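Local coordinates for protein PRD-containing transcription regulator (Lactobacillus casei, PDB 3NUF) that probably regulates transcription through its PRD, a helical module which in related regulators responds to the sugar phosphotransferase system, at residues A[30-35]-A[56-61]; A[34-39]-A[49-54]; A[40-45]-A[87-92]; A[93-96]-A[101-104]. All coordinates share one frame; numbering follows the deposited sequence.

Contact 1: A[30-35]-A[56-61]; sequences ALVNYV and NHLIEM. With EDO (1,2-ethanediol), chain G; EDO (1,2-ethanediol), chain F.
Leu31, Val32 and Val35 meet Leu58 with no flat group between them; the nearby ring of Tyr34 is turned elsewhere, with hydroxyl O1 of a 1,2-ethanediol, probably from the crystallisation liquor, in plane at its edge and His96 of helix 84-97 stacked with it. The Tyr34 OH to O1 separation of 2.3 Å is very short for a hydrogen bond and is best treated as doubtful. The contact itself pairs two core helices of the PRD helical bundle, 25-41 and 48-67, whose local axes pass 10.1 Å apart at 125°, closer to antiparallel than parallel. Leu31, Val32 and Val35 all converge on Leu58. The leucine's CG is anti to the carbonyl carbon (chi1 -68°), sending the isobutyl group toward the other helix. Leu31 comes across it at a slant, CD2 lying 4.0 Å from Leu58 CB, and Val32 also crosses it, touching CD1 with CG2. All four touching residues are buried, and Val93 and Phe112, from helices 84-97 and 104-115, cover Val35. Val35 faces Leu58 tip to tip, its CG2 methyl 3.8 Å from CD1 and 4.0 Å from CD2 of that leucine.

Contact 2: A[34-39]-A[49-54]; sequences YVIKLA and LQLQVL. With EDO (1,2-ethanediol), chain G.
Ile36 and Leu51 make the closer of two apolar meetings, and Val35 and Leu54 make the other. The side chains of Ile36 and Leu51 cross at about a right angle. Ile36 leaves its helix obliquely, but with CG1 placed anti to the carbonyl carbon (chi1 -72°) and the chain extended beyond it (chi2 171°), its CD1 methyl swings in to the leucine fork. There Ile36 CD1 lies 3.7 Å from Leu51 CD1 and 3.8 Å from Leu51 CD2; this holds for one of two deposited Leu51 conformers and is less certain for the other. Val35 and Leu54 approach differently, tip to tip, and the valine uses CG1, the branch anti to the backbone N: CG1 of Val35 stands 3.9 Å from CD2 of Leu54.

Polar bonds run along the helices and not between them. Ala39 N donates to Val35 O at 2.9 Å and Leu54 N to Gln50 O at 2.8 Å, while the carbonyl of Leu51 also receives the hydroxyl of Thr55. Gln50 OE1 turns back to the backbone N of Thr47, just ahead of helix 48-67.

Neighbouring parts pack round the seam: Leu11 of a loop on Ile36, Val15 of helix 13-21 on Leu51, and Leu108 of helix 104-115 on Leu54. Helices 25-41 and 48-67 are consecutive and joined by a short loop, so this is the apolar seam of a helical hairpin near its connecting end, an element of the all-helical PRD bundle.

Contact 3: A[40-45]-A[87-92]; sequences AAAEIH and LDLADQ. With EDO (1,2-ethanediol), chain G.
Ile44 and Leu89 press their tips together, Ile44 CD1 sitting 3.5 Å from Leu89 CD1, tighter than an ordinary methyl contact. The same leucine methyl is also touched by Ala42, whose CB is 3.8 Å away, while Leu89 CD2 rests against that CB at 4.1 Å; the fork of Leu89 thus sits over two residues of the chain leaving helix 25-41. A Schellman motif puts them there: Glu43, at positive phi, ends the helix with Glu43 N bonded to Ala40 O and Ile44 N to Ala39 O, and the turn brings Ile44 round to the same side as Ala42. Leu38 packs on Leu89 and Ala115 on Ile44, completing the apolar cluster.

The contact gives way to solvent at exposed Glu43 and His45. One turn along helix 84-97, Gln92 turns from segment 40-45 to a bound 1,2-ethanediol: with CG anti to the backbone N (chi1 -176°) and an extended chain, its NE2 lies 2.5 Å from O1, a very short and doubtful separation. NE2 also makes a weak bond to Tyr34 OH. With an alanine here, the tyrosine hydroxyl would probably lose its weak amide partner and Leu38 the end group packed on it.

Between the two segments the contact is methyl packing without a hydrogen bond, while just outside them Lys85 NZ of helix 84-97 bonds Ala42 O, which implies apolar burial supplemented by a polar tie between the same two parts.

Contact 4: A[93-96]-A[101-104]; sequences VVQH and EVAE. With EDO (1,2-ethanediol), chain G.
A type I beta turn, Glu101 to Glu104, leads the chain into helix 104-115, and it folds back onto the C-terminal part of helix 84-97 through Val94. The turn is closed by Glu104 N donating to Glu101 O at 3.1 Å. That same carbonyl oxygen is touched by a methyl, with Val94 CG1 3.6 Å from Glu101 O. The other branch, Val94 CG2, lies 3.8 Å from Glu104 CB, the two side chains crossing at about a right angle. Because CG1 takes the position anti to the backbone N (chi1 171°), the valine straddles the start and the end of the turn. Losing both methyls to an alanine here is likely to leave a gap beneath the turn.

The margin is slacker: Gln95, bent at chi2, brings OE1 within 4.0 Å of Val102 CG2 as its side chain passes obliquely. One residue on, His96 points elsewhere, its ring hydrogen-bonded in plane at its edge, ND1 to O2 of a 1,2-ethanediol at 3.1 Å.

Glu104 divides its work. Its CB packs on the valine, while the bend at chi2 (-85°) takes the carboxylate away to a salt bridge with Arg64 of helix 48-67. Van der Waals contact by one valine thus seats the turn on helix 84-97, with no hydrogen bond between the two, and the charge, which the arginine probably helps to keep ionised, ties the turn's end to a third helix.

How the contacts relate
From the N terminus, helix 25-41 and helix 48-67 form a hairpin closed twice, by contact 2 near the connecting loop and by contact 1 farther out, so contact 2 nests within contact 1, sharing Tyr34 and Val35. Contact 3 starts at the end of helix 25-41 and the loop that follows and closes on helix 84-97, crossing both and bringing the third of these helices against the first. Contact 4 follows in series, closing the short loop between helices 84-97 and 104-115. Val93 packs on Val35 and Met61 on Val94, linking contacts 1 and 4. One 1,2-ethanediol, probably from the crystallisation liquor, lies beside Tyr34, Gln92 and His96 of contacts 1, 3 and 4.

Contact 1: A[30-35]-A[56-61]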
loop_
_atom_site.group_PDB
_atom_site.type_symbol
_atom_site.label_atom_id
_atom_site.label_comp_id
_atom_site.label_asym_id
_atom_site.label_seq_id
_atom_site.Cartn_x
_atom_site.Cartn_y
_atom_site.Cartn_z
ATOM N N ALA A 30 -3.264 -11.257 0.971
ATOM C CA ALA A 30 -4.550 -10.593 1.143
ATOM C C ALA A 30 -4.430 -9.075 1.036
ATOM O O ALA A 30 -5.232 -8.410 0.365
ATOM C CB ALA A 30 -5.177 -10.965 2.480
ATOM N N LEU A 31 -3.379 -8.557 1.659
ATOM C CA LEU A 31 -3.187 -7.084 1.672
ATOM C C LEU A 31 -2.848 -6.548 0.258
ATOM O O LEU A 31 -3.426 -5.549 -0.169
ATOM C CB LEU A 31 -2.101 -6.708 2.691
ATOM C CG LEU A 31 -1.764 -5.224 2.789
ATOM C CD1 LEU A 31 -3.006 -4.402 3.126
ATOM C CD2 LEU A 31 -0.669 -5.001 3.848
ATOM N N VAL A 32 -1.879 -7.169 -0.417
ATOM C CA VAL A 32 -1.584 -6.753 -1.784
ATOM C C VAL A 32 -2.820 -6.833 -2.671
ATOM O O VAL A 32 -3.125 -5.897 -3.439
ATOM C CB VAL A 32 -0.427 -7.609 -2.352
ATOM C CG1 VAL A 32 -0.207 -7.292 -3.835
ATOM C CG2 VAL A 32 0.827 -7.328 -1.613
ATOM N N ASN A 33 -3.555 -7.947 -2.615
ATOM C CA ASN A 33 -4.766 -8.062 -3.370
ATOM C C ASN A 33 -5.747 -6.922 -3.071
ATOM O O ASN A 33 -6.367 -6.338 -3.961
ATOM C CB ASN A 33 -5.493 -9.369 -3.054
ATOM C CG ASN A 33 -4.808 -10.616 -3.574
ATOM O OD1 ASN A 33 -3.918 -10.560 -4.366
ATOM N ND2 ASN A 33 -5.283 -11.764 -3.086
ATOM N N TYR A 34 -5.934 -6.634 -1.759
ATOM C CA TYR A 34 -6.838 -5.568 -1.315
ATOM C C TYR A 34 -6.443 -4.221 -1.913
ATOM O O TYR A 34 -7.287 -3.463 -2.438
ATOM C CB TYR A 34 -6.883 -5.509 0.213
ATOM C CG TYR A 34 -7.550 -4.306 0.799
ATOM C CD1 TYR A 34 -8.907 -4.303 1.027
ATOM C CD2 TYR A 34 -6.830 -3.175 1.150
ATOM C CE1 TYR A 34 -9.521 -3.210 1.580
ATOM C CE2 TYR A 34 -7.454 -2.065 1.666
ATOM C CZ TYR A 34 -8.787 -2.119 1.878
ATOM O OH TYR A 34 -9.433 -1.015 2.433
ATOM N N VAL A 35 -5.159 -3.908 -1.842
ATOM C CA VAL A 35 -4.676 -2.616 -2.361
ATOM C C VAL A 35 -4.865 -2.503 -3.893
ATOM O O VAL A 35 -5.300 -1.460 -4.403
ATOM C CB VAL A 35 -3.278 -2.311 -1.946
ATOM C CG1 VAL A 35 -2.792 -1.003 -2.574
ATOM C CG2 VAL A 35 -3.205 -2.178 -0.421
ATOM N N ASN A 56 6.762 -4.308 -1.395
ATOM C CA ASN A 56 7.800 -4.219 -0.390
ATOM C C ASN A 56 7.341 -3.318 0.759
ATOM O O ASN A 56 7.505 -3.638 1.940
ATOM C CB ASN A 56 9.131 -3.705 -1.019
ATOM C CG ASN A 56 10.258 -3.597 -0.018
ATOM O OD1 ASN A 56 10.857 -4.601 0.334
ATOM N ND2 ASN A 56 10.515 -2.366 0.490
ATOM N N HIS A 57 6.750 -2.193 0.398
ATOM C CA HIS A 57 6.321 -1.241 1.425
ATOM C C HIS A 57 5.129 -1.783 2.223
ATOM O O HIS A 57 5.076 -1.628 3.453
ATOM C CB HIS A 57 5.973 0.114 0.836
ATOM C CG HIS A 57 5.751 1.149 1.889
ATOM N ND1 HIS A 57 6.774 1.513 2.752
ATOM C CD2 HIS A 57 4.637 1.796 2.311
ATOM C CE1 HIS A 57 6.281 2.365 3.649
ATOM N NE2 HIS A 57 4.993 2.563 3.399
ATOM N N LEU A 58 4.194 -2.422 1.535
ATOM C CA LEU A 58 3.042 -3.015 2.230
ATOM C C LEU A 58 3.473 -4.099 3.216
ATOM O O LEU A 58 2.977 -4.179 4.347
ATOM C CB LEU A 58 1.996 -3.544 1.278
ATOM C CG LEU A 58 1.210 -2.550 0.442
ATOM C CD1 LEU A 58 0.421 -3.299 -0.672
ATOM C CD2 LEU A 58 0.340 -1.630 1.300
ATOM N N ILE A 59 4.424 -4.932 2.825
ATOM C CA ILE A 59 4.969 -5.924 3.746
ATOM C C ILE A 59 5.624 -5.299 4.963
ATOM O O ILE A 59 5.414 -5.773 6.099
ATOM C CB ILE A 59 5.928 -6.868 3.006
ATOM C CG1 ILE A 59 5.101 -7.750 2.055
ATOM C CG2 ILE A 59 6.733 -7.749 3.974
ATOM C CD1 ILE A 59 5.958 -8.583 1.024
ATOM N N GLU A 60 6.369 -4.222 4.751
ATOM C CA GLU A 60 6.959 -3.499 5.860
ATOM C C GLU A 60 5.901 -2.932 6.826
ATOM O O GLU A 60 6.017 -3.066 8.040
ATOM C CB GLU A 60 7.860 -2.374 5.323
ATOM C CG GLU A 60 8.414 -1.475 6.406
ATOM C CD GLU A 60 9.183 -0.263 5.844
ATOM O OE1 GLU A 60 10.152 -0.544 5.093
ATOM O OE2 GLU A 60 8.824 0.928 6.119
HETATM N N MSE A 61 4.863 -2.329 6.264
HETATM C CA MSE A 61 3.741 -1.792 7.081
HETATM C C MSE A 61 3.020 -2.897 7.857
HETATM O O MSE A 61 2.721 -2.746 9.028
HETATM C CB MSE A 61 2.728 -1.079 6.199
HETATM C CG MSE A 61 3.223 0.189 5.533
HETATM SE SE MSE A 61 1.951 0.966 4.308
HETATM C CE MSE A 61 0.579 1.238 5.592
HETATM C C1 EDO G . -12.184 -1.761 3.584
HETATM O O1 EDO G . -11.723 -0.793 2.637
HETATM C C2 EDO G . -12.173 -1.114 4.941
HETATM O O2 EDO G . -11.366 -1.894 5.833
HETATM C C1 EDO F . 4.376 -10.381 7.471
HETATM O O1 EDO F . 4.380 -10.925 8.802
HETATM C C2 EDO F . 4.736 -8.902 7.415
HETATM O O2 EDO F . 6.126 -8.650 7.647
#

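Contact 2: A[34-39]-A[49-54]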
loop_
_atom_site.group_PDB
_atom_site.type_symbol
_atom_site.label_atom_id
_atom_site.label_comp_id
_atom_site.label_asym_id
_atom_site.label_seq_id
_atom_site.Cartn_x
_atom_site.Cartn_y
_atom_site.Cartn_z
ATOM N N TYR A 34 -5.934 -6.634 -1.759
ATOM C CA TYR A 34 -6.838 -5.568 -1.315
ATOM C C TYR A 34 -6.443 -4.221 -1.913
ATOM O O TYR A 34 -7.287 -3.463 -2.438
ATOM C CB TYR A 34 -6.883 -5.509 0.213
ATOM C CG TYR A 34 -7.550 -4.306 0.799
ATOM C CD1 TYR A 34 -8.907 -4.303 1.027
ATOM C CD2 TYR A 34 -6.830 -3.175 1.150
ATOM C CE1 TYR A 34 -9.521 -3.210 1.580
ATOM C CE2 TYR A 34 -7.454 -2.065 1.666
ATOM C CZ TYR A 34 -8.787 -2.119 1.878
ATOM O OH TYR A 34 -9.433 -1.015 2.433
ATOM N N VAL A 35 -5.159 -3.908 -1.842
ATOM C CA VAL A 35 -4.676 -2.616 -2.361
ATOM C C VAL A 35 -4.865 -2.503 -3.893
ATOM O O VAL A 35 -5.300 -1.460 -4.403
ATOM C CB VAL A 35 -3.278 -2.311 -1.946
ATOM C CG1 VAL A 35 -2.792 -1.003 -2.574
ATOM C CG2 VAL A 35 -3.205 -2.178 -0.421
ATOM N N ILE A 36 -4.572 -3.582 -4.609
ATOM C CA ILE A 36 -4.752 -3.597 -6.070
ATOM C C ILE A 36 -6.226 -3.335 -6.392
ATOM O O ILE A 36 -6.568 -2.512 -7.252
ATOM C CB ILE A 36 -4.281 -4.920 -6.666
ATOM C CG1 ILE A 36 -2.761 -5.003 -6.627
ATOM C CG2 ILE A 36 -4.792 -5.045 -8.109
ATOM C CD1 ILE A 36 -2.181 -6.387 -6.998
ATOM N N LYS A 37 -7.116 -4.022 -5.713
ATOM C CA LYS A 37 -8.567 -3.849 -5.942
ATOM C C LYS A 37 -9.120 -2.499 -5.543
ATOM O O LYS A 37 -9.996 -1.913 -6.202
ATOM C CB LYS A 37 -9.302 -4.965 -5.267
ATOM C CG LYS A 37 -9.056 -6.327 -5.944
ATOM C CD LYS A 37 -9.804 -7.456 -5.245
ATOM C CE LYS A 37 -9.169 -7.963 -3.989
ATOM N NZ LYS A 37 -9.890 -9.206 -3.436
ATOM N N LEU A 38 -8.623 -1.966 -4.429
ATOM C CA LEU A 38 -9.034 -0.671 -3.965
ATOM C C LEU A 38 -8.581 0.389 -4.988
ATOM O O LEU A 38 -9.329 1.296 -5.405
ATOM C CB LEU A 38 -8.347 -0.384 -2.600
ATOM C CG LEU A 38 -8.695 0.961 -2.029
ATOM C CD1 LEU A 38 -10.160 1.030 -1.639
ATOM C CD2 LEU A 38 -7.867 1.283 -0.782
ATOM N N ALA A 39 -7.333 0.307 -5.422
ATOM C CA ALA A 39 -6.787 1.259 -6.400
ATOM C C ALA A 39 -7.561 1.147 -7.710
ATOM O O ALA A 39 -7.920 2.180 -8.279
ATOM C CB ALA A 39 -5.280 0.984 -6.625
ATOM N N LEU A 49 6.432 -3.273 -12.146
ATOM C CA LEU A 49 7.538 -2.700 -11.358
ATOM C C LEU A 49 7.006 -1.876 -10.170
ATOM O O LEU A 49 7.498 -2.007 -9.012
ATOM C CB LEU A 49 8.452 -1.806 -12.212
ATOM C CG LEU A 49 9.364 -2.596 -13.183
ATOM C CD1 LEU A 49 10.076 -1.629 -14.175
ATOM C CD2 LEU A 49 10.385 -3.514 -12.451
ATOM N N GLN A 50 5.997 -1.051 -10.433
ATOM C CA GLN A 50 5.379 -0.305 -9.338
ATOM C C GLN A 50 4.796 -1.240 -8.297
ATOM O O GLN A 50 4.866 -0.961 -7.073
ATOM C CB GLN A 50 4.295 0.614 -9.873
ATOM C CG GLN A 50 4.876 1.820 -10.589
ATOM C CD GLN A 50 3.883 2.599 -11.435
ATOM O OE1 GLN A 50 2.787 2.152 -11.737
ATOM N NE2 GLN A 50 4.278 3.828 -11.796
ATOM N N LEU A 51 4.209 -2.324 -8.764
ATOM C CA LEU A 51 3.605 -3.258 -7.873
ATOM C C LEU A 51 4.661 -3.938 -6.968
ATOM O O LEU A 51 4.377 -4.195 -5.795
ATOM C CB LEU A 51 2.721 -4.233 -8.657
ATOM C CG LEU A 51 2.036 -5.297 -7.809
ATOM C CD1 LEU A 51 1.088 -4.613 -6.819
ATOM C CD2 LEU A 51 1.270 -6.351 -8.616
ATOM N N GLN A 52 5.882 -4.199 -7.461
ATOM C CA GLN A 52 6.990 -4.696 -6.654
ATOM C C GLN A 52 7.363 -3.744 -5.525
ATOM O O GLN A 52 7.510 -4.136 -4.354
ATOM C CB GLN A 52 8.238 -4.905 -7.537
ATOM C CG GLN A 52 8.238 -6.137 -8.376
ATOM C CD GLN A 52 9.542 -6.258 -9.179
ATOM O OE1 GLN A 52 10.617 -6.188 -8.604
ATOM N NE2 GLN A 52 9.427 -6.453 -10.474
ATOM N N VAL A 53 7.541 -2.483 -5.867
ATOM C CA VAL A 53 7.895 -1.453 -4.909
ATOM C C VAL A 53 6.787 -1.263 -3.877
ATOM O O VAL A 53 7.030 -1.181 -2.687
ATOM C CB VAL A 53 8.239 -0.146 -5.661
ATOM C CG1 VAL A 53 8.492 0.992 -4.720
ATOM C CG2 VAL A 53 9.482 -0.342 -6.537
ATOM N N LEU A 54 5.570 -1.281 -4.331
ATOM C CA LEU A 54 4.394 -1.216 -3.435
ATOM C C LEU A 54 4.344 -2.366 -2.462
ATOM O O LEU A 54 4.142 -2.223 -1.246
ATOM C CB LEU A 54 3.093 -1.159 -4.231
ATOM C CG LEU A 54 1.826 -1.237 -3.417
ATOM C CD1 LEU A 54 1.627 0.063 -2.613
ATOM C CD2 LEU A 54 0.597 -1.526 -4.329
HETATM C C1 EDO G . -12.184 -1.761 3.584
HETATM O O1 EDO G . -11.723 -0.793 2.637
HETATM C C2 EDO G . -12.173 -1.114 4.941
HETATM O O2 EDO G . -11.366 -1.894 5.833
#

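Contact 3: A[40-45]-A[87-92]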
loop_
_atom_site.group_PDB
_atom_site.type_symbol
_atom_site.label_atom_id
_atom_site.label_comp_id
_atom_site.label_asym_id
_atom_site.label_seq_id
_atom_site.Cartn_x
_atom_site.Cartn_y
_atom_site.Cartn_z
ATOM N N ALA A 40 -7.863 -0.062 -8.135
ATOM C CA ALA A 40 -8.621 -0.276 -9.401
ATOM C C ALA A 40 -10.015 0.340 -9.310
ATOM O O ALA A 40 -10.485 0.906 -10.299
ATOM C CB ALA A 40 -8.691 -1.744 -9.712
ATOM N N ALA A 41 -10.663 0.272 -8.148
ATOM C CA ALA A 41 -11.973 0.954 -7.976
ATOM C C ALA A 41 -11.822 2.475 -8.170
ATOM O O ALA A 41 -12.734 3.146 -8.696
ATOM C CB ALA A 41 -12.601 0.610 -6.626
ATOM N N ALA A 42 -10.705 3.055 -7.770
ATOM C CA ALA A 42 -10.350 4.446 -7.963
ATOM C C ALA A 42 -9.704 4.788 -9.312
ATOM O O ALA A 42 -9.183 5.880 -9.496
ATOM C CB ALA A 42 -9.411 4.885 -6.787
ATOM N N GLU A 43 -9.699 3.809 -10.215
ATOM C CA GLU A 43 -9.124 3.932 -11.558
ATOM C C GLU A 43 -7.638 4.193 -11.564
ATOM O O GLU A 43 -7.111 4.925 -12.402
ATOM C CB GLU A 43 -9.872 5.000 -12.386
ATOM C CG GLU A 43 -11.348 4.624 -12.641
ATOM C CD GLU A 43 -12.117 5.714 -13.422
ATOM O OE1 GLU A 43 -11.519 6.399 -14.280
ATOM O OE2 GLU A 43 -13.321 5.882 -13.167
ATOM N N ILE A 44 -6.950 3.552 -10.610
ATOM C CA ILE A 44 -5.510 3.581 -10.519
ATOM C C ILE A 44 -4.972 2.188 -10.703
ATOM O O ILE A 44 -5.494 1.235 -10.106
ATOM C CB ILE A 44 -5.091 4.061 -9.141
ATOM C CG1 ILE A 44 -5.601 5.480 -8.915
ATOM C CG2 ILE A 44 -3.575 3.986 -8.963
ATOM C CD1 ILE A 44 -5.452 5.953 -7.556
ATOM N N HIS A 45 -3.972 2.095 -11.568
ATOM C CA HIS A 45 -3.338 0.855 -11.866
ATOM C C HIS A 45 -1.844 0.984 -11.720
ATOM O O HIS A 45 -1.266 2.050 -11.999
ATOM C CB HIS A 45 -3.773 0.376 -13.264
ATOM C CG HIS A 45 -5.241 0.088 -13.346
ATOM N ND1 HIS A 45 -6.175 1.050 -13.672
ATOM C CD2 HIS A 45 -5.944 -1.034 -13.050
ATOM C CE1 HIS A 45 -7.386 0.523 -13.609
ATOM N NE2 HIS A 45 -7.273 -0.740 -13.231
ATOM N N LEU A 87 -3.946 10.507 -0.850
ATOM C CA LEU A 87 -3.885 10.545 0.622
ATOM C C LEU A 87 -5.043 9.780 1.206
ATOM O O LEU A 87 -4.891 9.036 2.192
ATOM C CB LEU A 87 -3.815 11.983 1.125
ATOM C CG LEU A 87 -2.515 12.696 0.920
ATOM C CD1 LEU A 87 -2.753 14.257 1.036
ATOM C CD2 LEU A 87 -1.497 12.202 1.918
ATOM N N ASP A 88 -6.236 9.937 0.640
ATOM C CA ASP A 88 -7.431 9.259 1.170
ATOM C C ASP A 88 -7.327 7.736 0.956
ATOM O O ASP A 88 -7.704 6.955 1.837
ATOM C CB ASP A 88 -8.705 9.771 0.497
ATOM C CG ASP A 88 -9.070 11.204 0.896
ATOM O OD1 ASP A 88 -8.471 11.787 1.829
ATOM O OD2 ASP A 88 -10.011 11.739 0.223
ATOM N N LEU A 89 -6.860 7.300 -0.211
ATOM C CA LEU A 89 -6.679 5.868 -0.437
ATOM C C LEU A 89 -5.650 5.330 0.552
ATOM O O LEU A 89 -5.843 4.243 1.136
ATOM C CB LEU A 89 -6.280 5.584 -1.888
ATOM C CG LEU A 89 -7.333 5.833 -2.936
ATOM C CD1 LEU A 89 -6.722 5.868 -4.329
ATOM C CD2 LEU A 89 -8.376 4.709 -2.832
ATOM N N ALA A 90 -4.535 6.035 0.735
ATOM C CA ALA A 90 -3.523 5.592 1.685
ATOM C C ALA A 90 -4.083 5.510 3.094
ATOM O O ALA A 90 -3.809 4.531 3.815
ATOM C CB ALA A 90 -2.323 6.508 1.638
ATOM N N ASP A 91 -4.863 6.516 3.512
ATOM C CA ASP A 91 -5.477 6.465 4.832
ATOM C C ASP A 91 -6.378 5.236 4.978
ATOM O O ASP A 91 -6.357 4.571 6.012
ATOM C CB ASP A 91 -6.295 7.749 5.067
ATOM C CG ASP A 91 -6.895 7.805 6.438
ATOM O OD1 ASP A 91 -6.176 8.134 7.362
ATOM O OD2 ASP A 91 -8.078 7.526 6.598
ATOM N N GLN A 92 -7.147 4.927 3.950
ATOM C CA GLN A 92 -8.025 3.761 4.007
ATOM C C GLN A 92 -7.198 2.502 4.192
ATOM O O GLN A 92 -7.567 1.616 4.981
ATOM C CB GLN A 92 -8.845 3.652 2.731
ATOM C CG GLN A 92 -9.830 2.523 2.792
ATOM C CD GLN A 92 -10.870 2.553 1.693
ATOM O OE1 GLN A 92 -11.024 3.537 0.977
ATOM N NE2 GLN A 92 -11.606 1.453 1.576
HETATM C C1 EDO G . -12.184 -1.761 3.584
HETATM O O1 EDO G . -11.723 -0.793 2.637
HETATM C C2 EDO G . -12.173 -1.114 4.941
HETATM O O2 EDO G . -11.366 -1.894 5.833
#

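Contact 4: A[93-96]-A[101-104]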
loop_
_atom_site.group_PDB
_atom_site.type_symbol
_atom_site.label_atom_id
_atom_site.label_comp_id
_atom_site.label_asym_id
_atom_site.label_seq_id
_atom_site.Cartn_x
_atom_site.Cartn_y
_atom_site.Cartn_z
ATOM N N VAL A 93 -6.080 2.377 3.490
ATOM C CA VAL A 93 -5.236 1.179 3.629
ATOM C C VAL A 93 -4.643 1.040 5.015
ATOM O O VAL A 93 -4.695 -0.021 5.646
ATOM C CB VAL A 93 -4.126 1.164 2.603
ATOM C CG1 VAL A 93 -3.128 -0.049 2.806
ATOM C CG2 VAL A 93 -4.675 1.071 1.194
ATOM N N VAL A 94 -4.138 2.152 5.527
ATOM C CA VAL A 94 -3.547 2.155 6.900
ATOM C C VAL A 94 -4.585 1.721 7.926
ATOM O O VAL A 94 -4.313 0.867 8.774
ATOM C CB VAL A 94 -3.043 3.543 7.229
ATOM C CG1 VAL A 94 -2.627 3.651 8.737
ATOM C CG2 VAL A 94 -1.864 3.930 6.303
ATOM N N GLN A 95 -5.784 2.272 7.855
ATOM C CA GLN A 95 -6.837 1.912 8.761
ATOM C C GLN A 95 -7.305 0.493 8.617
ATOM O O GLN A 95 -7.676 -0.138 9.605
ATOM C CB GLN A 95 -7.965 2.930 8.683
ATOM C CG GLN A 95 -7.553 4.359 9.035
ATOM C CD GLN A 95 -6.906 4.480 10.390
ATOM O OE1 GLN A 95 -5.756 4.975 10.545
ATOM N NE2 GLN A 95 -7.587 4.033 11.362
ATOM N N HIS A 96 -7.351 0.029 7.396
ATOM C CA HIS A 96 -7.685 -1.363 7.109
ATOM C C HIS A 96 -6.715 -2.339 7.731
ATOM O O HIS A 96 -7.163 -3.317 8.327
ATOM C CB HIS A 96 -7.746 -1.596 5.569
ATOM C CG HIS A 96 -7.828 -3.030 5.166
ATOM N ND1 HIS A 96 -9.008 -3.727 5.203
ATOM C CD2 HIS A 96 -6.884 -3.885 4.726
ATOM C CE1 HIS A 96 -8.778 -4.964 4.766
ATOM N NE2 HIS A 96 -7.492 -5.096 4.503
ATOM N N GLU A 101 0.024 3.842 13.020
ATOM C CA GLU A 101 -0.197 5.258 13.180
ATOM C C GLU A 101 -0.759 5.904 11.927
ATOM O O GLU A 101 -0.417 5.510 10.807
ATOM C CB GLU A 101 1.108 5.953 13.548
ATOM C CG GLU A 101 1.711 5.403 14.831
ATOM C CD GLU A 101 0.821 5.472 16.068
ATOM O OE1 GLU A 101 0.256 6.588 16.258
ATOM O OE2 GLU A 101 0.732 4.481 16.857
ATOM N N VAL A 102 -1.622 6.890 12.111
ATOM C CA VAL A 102 -2.264 7.563 10.995
ATOM C C VAL A 102 -1.249 8.008 9.941
ATOM O O VAL A 102 -1.490 7.871 8.744
ATOM C CB VAL A 102 -3.125 8.787 11.464
ATOM C CG1 VAL A 102 -3.619 9.641 10.286
ATOM C CG2 VAL A 102 -4.318 8.287 12.282
ATOM N N ALA A 103 -0.151 8.591 10.390
ATOM C CA ALA A 103 0.836 9.164 9.511
ATOM C C ALA A 103 1.586 8.184 8.632
ATOM O O ALA A 103 2.324 8.630 7.748
ATOM C CB ALA A 103 1.810 10.042 10.334
ATOM N N GLU A 104 1.399 6.884 8.763
ATOM C CA GLU A 104 1.832 5.918 7.789
ATOM C C GLU A 104 1.249 6.291 6.413
ATOM O O GLU A 104 1.808 5.900 5.374
ATOM C CB GLU A 104 1.397 4.526 8.134
ATOM C CG GLU A 104 2.038 3.896 9.346
ATOM C CD GLU A 104 3.388 3.209 9.113
ATOM O OE1 GLU A 104 3.834 3.014 7.941
ATOM O OE2 GLU A 104 3.990 2.832 10.149
HETATM C C1 EDO G . -12.184 -1.761 3.584
HETATM O O1 EDO G . -11.723 -0.793 2.637
HETATM C C2 EDO G . -12.173 -1.114 4.941
HETATM O O2 EDO G . -11.366 -1.894 5.833
#